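Local atomic coordinates of molybdopterin adenylyltransferase (Pyrococcus furiosus, PDB entry 4LHB), a protein that catalyses the adenylylation of molybdopterin with ATP, releasing diphosphate, in the biosynthesis of the molybdenum cofactor. Residues C[78-81]-C[82-86]; C[105-108]-C[109-113]. All blocks are in the same frame, centred on the assembly; numbering follows the deposited sequence.

In the fold
Both contacts are local, each within one continuous run of chain, and they come in series: contact 1 (78-86) takes up most of helix 75-87, and contact 2, reached after strand 92-96, comprises a loop entry, helix 107-111 and the 3-10 turn after it. Their centres lie about 13 Å apart, and their side chains touch. Val78 packs on Ile106 and Ile111, while Leu79 reaches Ile111 and the backbone of Ser110, so the two elements meet through van der Waals packing, mostly of aliphatic side chains. Both pack on the mixed sheet of the probable molybdopterin-binding domain, sharing strand 92-96 as support; contact 2 also rests on strand 153-159. Each meets the second subunit, so both take part in a subunit interface of the hexamer.

Contact 1. Residues C[78-81]-C[82-86]; sequences VLIA and LFEAI
The amide of Leu82 donates to Val78 O at 2.9 Å along an almost straight line, the N-H...O angle being 173°. Three residues on, Ala85 N meets Ala81 O just as closely, 2.9 Å, and nearly along the C=O axis. Between them Phe83 and Glu84 donate to Leu79 and Ile80 in the same i to i+4 pattern, both less straight. The side chains then sort by face. Phe83 has CG anti to its carbonyl carbon (chi1 -76°), which swings the ring back along the helix toward Leu79, whose O lies at the ring edge, near its plane, 3.4 Å from Phe83 CD2. Leu79 and Phe83 also pack on Phe83 and Leu79 of the second subunit in a reciprocal arrangement. Leu79 CD1 lies 4.3 Å from Leu82 CD2, a loose apolar touch. Glu84 runs out extended, its CG 3.4 Å from Ile80 O, and its carboxylate is shared: OE2 bonds to Tyr67 OH and OE1 forms a salt bridge with Lys87 of the second subunit. Val78 and Ala81 rest on strands 64-71 and 32-38, Leu82 on 92-96 and Ala85 on 64-71 and 92-96, as expected of the helix in a beta-alpha-beta crossover, here linking strands 64-71 and 92-96.

Contact 2. Residues C[105-108]-C[109-113]; sequences DITI and ESIKP
Ser110 keeps OG beside its own backbone N (chi1 -42°), turned back toward Ile106 O, and Glu109 bends at chi2 (83°), bringing its OE1 within 3.4 Å of Ile106 CA. Both side chains fold back on the N-terminal turn of helix 107-111, where Ile106 is the N-cap residue. Ile106 O takes two donors from one residue, Ser110 N at 2.7 Å and Ser110 OG; the modelled OG bond is so short that its exact length is doubtful. Ile106 CD1 comes alongside the same hydroxyl, 3.4 Å from Ser110 OG. A water donates to the Glu109 carboxylate, its oxygen 2.7 Å from Glu109 OE1, and accepts from Ile108 N, 3.1 Å from the water oxygen, linking the Ile108 amide of the first turn to the carboxylate. The other oxygen, Glu109 OE2, forms a salt bridge with Arg141. Thr107 and Ile111 lie side by side and point the same way, toward strands 92-96 and 153-159, while Thr107 OG1 bonds to Gly97 O. Asp105 OD2 bonds to Thr102 N, and Asp105 O accepts from Lys117 of the third subunit. Near the far end, Lys112 N bonds to Ile108 O at 2.9 Å in the carbonyl plane, and the lysine chain leaves extended across the isoleucine, with Lys112 CD 4.0 Å from Ile108 CG2.

Contact 1. Residues C[78-81]-C[82-86]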
loop_
_atom_site.group_PDB
_atom_site.type_symbol
_atom_site.label_atom_id
_atom_site.label_comp_id
_atom_site.label_asym_id
_atom_site.label_seq_id
_atom_site.Cartn_x
_atom_site.Cartn_y
_atom_site.Cartn_z
ATOM N N VAL C 78 -15.231 -12.785 11.950
ATOM C CA VAL C 78 -14.486 -11.847 12.768
ATOM C C VAL C 78 -14.964 -10.415 12.581
ATOM O O VAL C 78 -15.234 -9.702 13.564
ATOM C CB VAL C 78 -13.012 -11.882 12.452
ATOM C CG1 VAL C 78 -12.348 -10.645 13.062
ATOM C CG2 VAL C 78 -12.401 -13.205 12.922
ATOM N N LEU C 79 -15.104 -9.995 11.332
ATOM C CA LEU C 79 -15.668 -8.673 11.039
ATOM C C LEU C 79 -17.104 -8.504 11.507
ATOM O O LEU C 79 -17.456 -7.451 12.006
ATOM C CB LEU C 79 -15.534 -8.330 9.585
ATOM C CG LEU C 79 -14.280 -7.494 9.229
ATOM C CD1 LEU C 79 -13.250 -7.282 10.321
ATOM C CD2 LEU C 79 -13.609 -7.971 7.953
ATOM N N ILE C 80 -17.937 -9.536 11.376
ATOM C CA ILE C 80 -19.326 -9.429 11.819
ATOM C C ILE C 80 -19.293 -9.173 13.341
ATOM O O ILE C 80 -20.043 -8.389 13.859
ATOM C CB ILE C 80 -20.170 -10.705 11.457
ATOM C CG1 ILE C 80 -20.704 -10.654 10.010
ATOM C CG2 ILE C 80 -21.391 -10.887 12.343
ATOM C CD1 ILE C 80 -21.264 -12.000 9.492
ATOM N N ALA C 81 -18.417 -9.860 14.039
ATOM C CA ALA C 81 -18.316 -9.733 15.472
ATOM C C ALA C 81 -17.839 -8.300 15.847
ATOM O O ALA C 81 -18.493 -7.607 16.596
ATOM C CB ALA C 81 -17.392 -10.806 16.027
ATOM N N LEU C 82 -16.727 -7.863 15.280
ATOM C CA LEU C 82 -16.177 -6.564 15.567
ATOM C C LEU C 82 -17.258 -5.509 15.472
ATOM O O LEU C 82 -17.368 -4.668 16.333
ATOM C CB LEU C 82 -15.044 -6.258 14.582
ATOM C CG LEU C 82 -14.444 -4.865 14.675
ATOM C CD1 LEU C 82 -13.920 -4.677 16.088
ATOM C CD2 LEU C 82 -13.355 -4.600 13.642
ATOM N N PHE C 83 -18.079 -5.549 14.443
ATOM C CA PHE C 83 -19.037 -4.465 14.265
ATOM C C PHE C 83 -20.287 -4.633 15.117
ATOM O O PHE C 83 -20.980 -3.665 15.388
ATOM C CB PHE C 83 -19.283 -4.170 12.783
ATOM C CG PHE C 83 -18.133 -3.416 12.180
ATOM C CD1 PHE C 83 -17.960 -2.095 12.466
ATOM C CD2 PHE C 83 -17.144 -4.068 11.487
ATOM C CE1 PHE C 83 -16.853 -1.402 12.014
ATOM C CE2 PHE C 83 -16.052 -3.390 11.002
ATOM C CZ PHE C 83 -15.891 -2.043 11.289
ATOM N N GLU C 84 -20.566 -5.840 15.562
ATOM C CA GLU C 84 -21.603 -6.020 16.551
ATOM C C GLU C 84 -21.144 -5.446 17.915
ATOM O O GLU C 84 -21.900 -4.784 18.578
ATOM C CB GLU C 84 -21.970 -7.498 16.710
ATOM C CG GLU C 84 -22.943 -8.024 15.675
ATOM C CD GLU C 84 -23.400 -9.454 15.958
ATOM O OE1 GLU C 84 -24.484 -9.774 15.489
ATOM O OE2 GLU C 84 -22.693 -10.249 16.613
ATOM N N ALA C 85 -19.920 -5.743 18.312
ATOM C CA ALA C 85 -19.346 -5.160 19.498
ATOM C C ALA C 85 -19.481 -3.633 19.410
ATOM O O ALA C 85 -19.962 -2.979 20.335
ATOM C CB ALA C 85 -17.875 -5.579 19.667
ATOM N N ILE C 86 -19.115 -3.072 18.264
ATOM C CA ILE C 86 -19.180 -1.657 18.099
ATOM C C ILE C 86 -20.626 -1.164 18.133
ATOM O O ILE C 86 -20.891 -0.142 18.713
ATOM C CB ILE C 86 -18.426 -1.189 16.845
ATOM C CG1 ILE C 86 -16.928 -1.386 17.011
ATOM C CG2 ILE C 86 -18.666 0.276 16.557
ATOM C CD1 ILE C 86 -16.164 -1.258 15.699
#

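Contact 2. Residues C[105-108]-C[109-113]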
loop_
_atom_site.group_PDB
_atom_site.type_symbol
_atom_site.label_atom_id
_atom_site.label_comp_id
_atom_site.label_asym_id
_atom_site.label_seq_id
_atom_site.Cartn_x
_atom_site.Cartn_y
_atom_site.Cartn_z
ATOM N N ASP C 105 -4.858 -18.069 10.003
ATOM C CA ASP C 105 -4.808 -16.819 10.773
ATOM C C ASP C 105 -5.084 -15.580 9.961
ATOM O O ASP C 105 -4.231 -15.146 9.251
ATOM C CB ASP C 105 -3.404 -16.656 11.386
ATOM C CG ASP C 105 -3.111 -17.685 12.450
ATOM O OD1 ASP C 105 -4.014 -17.962 13.247
ATOM O OD2 ASP C 105 -2.000 -18.218 12.493
ATOM N N ILE C 106 -6.248 -14.971 10.116
ATOM C CA ILE C 106 -6.622 -13.809 9.312
ATOM C C ILE C 106 -6.989 -12.555 10.117
ATOM O O ILE C 106 -7.410 -11.548 9.514
ATOM C CB ILE C 106 -7.797 -14.150 8.370
ATOM C CG1 ILE C 106 -9.011 -14.723 9.141
ATOM C CG2 ILE C 106 -7.319 -15.164 7.365
ATOM C CD1 ILE C 106 -9.540 -13.895 10.321
ATOM N N THR C 107 -6.784 -12.596 11.444
ATOM C CA THR C 107 -7.275 -11.545 12.352
ATOM C C THR C 107 -6.678 -10.192 12.062
ATOM O O THR C 107 -7.437 -9.246 11.823
ATOM C CB THR C 107 -7.068 -11.878 13.859
ATOM O OG1 THR C 107 -7.691 -13.128 14.178
ATOM C CG2 THR C 107 -7.706 -10.796 14.732
ATOM N N ILE C 108 -5.347 -10.090 12.072
ATOM C CA ILE C 108 -4.678 -8.843 11.746
ATOM C C ILE C 108 -4.978 -8.368 10.284
ATOM O O ILE C 108 -5.319 -7.205 10.031
ATOM C CB ILE C 108 -3.149 -8.942 12.038
ATOM C CG1 ILE C 108 -2.972 -9.194 13.549
ATOM C CG2 ILE C 108 -2.385 -7.669 11.596
ATOM C CD1 ILE C 108 -1.537 -9.214 14.025
ATOM N N GLU C 109 -4.876 -9.285 9.338
ATOM C CA GLU C 109 -5.191 -8.969 7.931
ATOM C C GLU C 109 -6.652 -8.480 7.784
ATOM O O GLU C 109 -6.924 -7.596 6.998
ATOM C CB GLU C 109 -4.935 -10.189 7.041
ATOM C CG GLU C 109 -3.475 -10.596 6.973
ATOM C CD GLU C 109 -2.993 -11.473 8.139
ATOM O OE1 GLU C 109 -3.792 -11.885 9.066
ATOM O OE2 GLU C 109 -1.772 -11.739 8.114
ATOM N N SER C 110 -7.583 -8.999 8.577
ATOM C CA SER C 110 -8.962 -8.551 8.409
ATOM C C SER C 110 -9.211 -7.134 8.999
ATOM O O SER C 110 -9.888 -6.298 8.392
ATOM C CB SER C 110 -9.930 -9.596 8.977
ATOM O OG SER C 110 -9.508 -10.904 8.613
ATOM N N ILE C 111 -8.600 -6.873 10.153
ATOM C CA ILE C 111 -8.851 -5.665 10.950
ATOM C C ILE C 111 -7.935 -4.496 10.559
ATOM O O ILE C 111 -8.396 -3.410 10.263
ATOM C CB ILE C 111 -8.709 -6.001 12.470
ATOM C CG1 ILE C 111 -9.846 -6.927 12.877
ATOM C CG2 ILE C 111 -8.747 -4.758 13.341
ATOM C CD1 ILE C 111 -9.621 -7.571 14.239
ATOM N N LYS C 112 -6.635 -4.721 10.553
ATOM C CA LYS C 112 -5.662 -3.638 10.363
ATOM C C LYS C 112 -5.983 -2.657 9.238
ATOM O O LYS C 112 -5.800 -1.473 9.412
ATOM C CB LYS C 112 -4.285 -4.241 10.150
ATOM C CG LYS C 112 -3.167 -3.247 9.982
ATOM C CD LYS C 112 -1.812 -3.943 10.238
ATOM C CE LYS C 112 -0.626 -3.090 9.794
ATOM N NZ LYS C 112 0.670 -3.644 10.250
ATOM N N PRO C 113 -6.484 -3.135 8.084
ATOM C CA PRO C 113 -6.739 -2.154 7.040
ATOM C C PRO C 113 -7.887 -1.151 7.358
ATOM O O PRO C 113 -8.053 -0.160 6.661
ATOM C CB PRO C 113 -7.043 -3.032 5.790
ATOM C CG PRO C 113 -6.767 -4.465 6.174
ATOM C CD PRO C 113 -6.883 -4.502 7.671
HETATM O O HOH W 1 -3.365 -12.467 11.666
#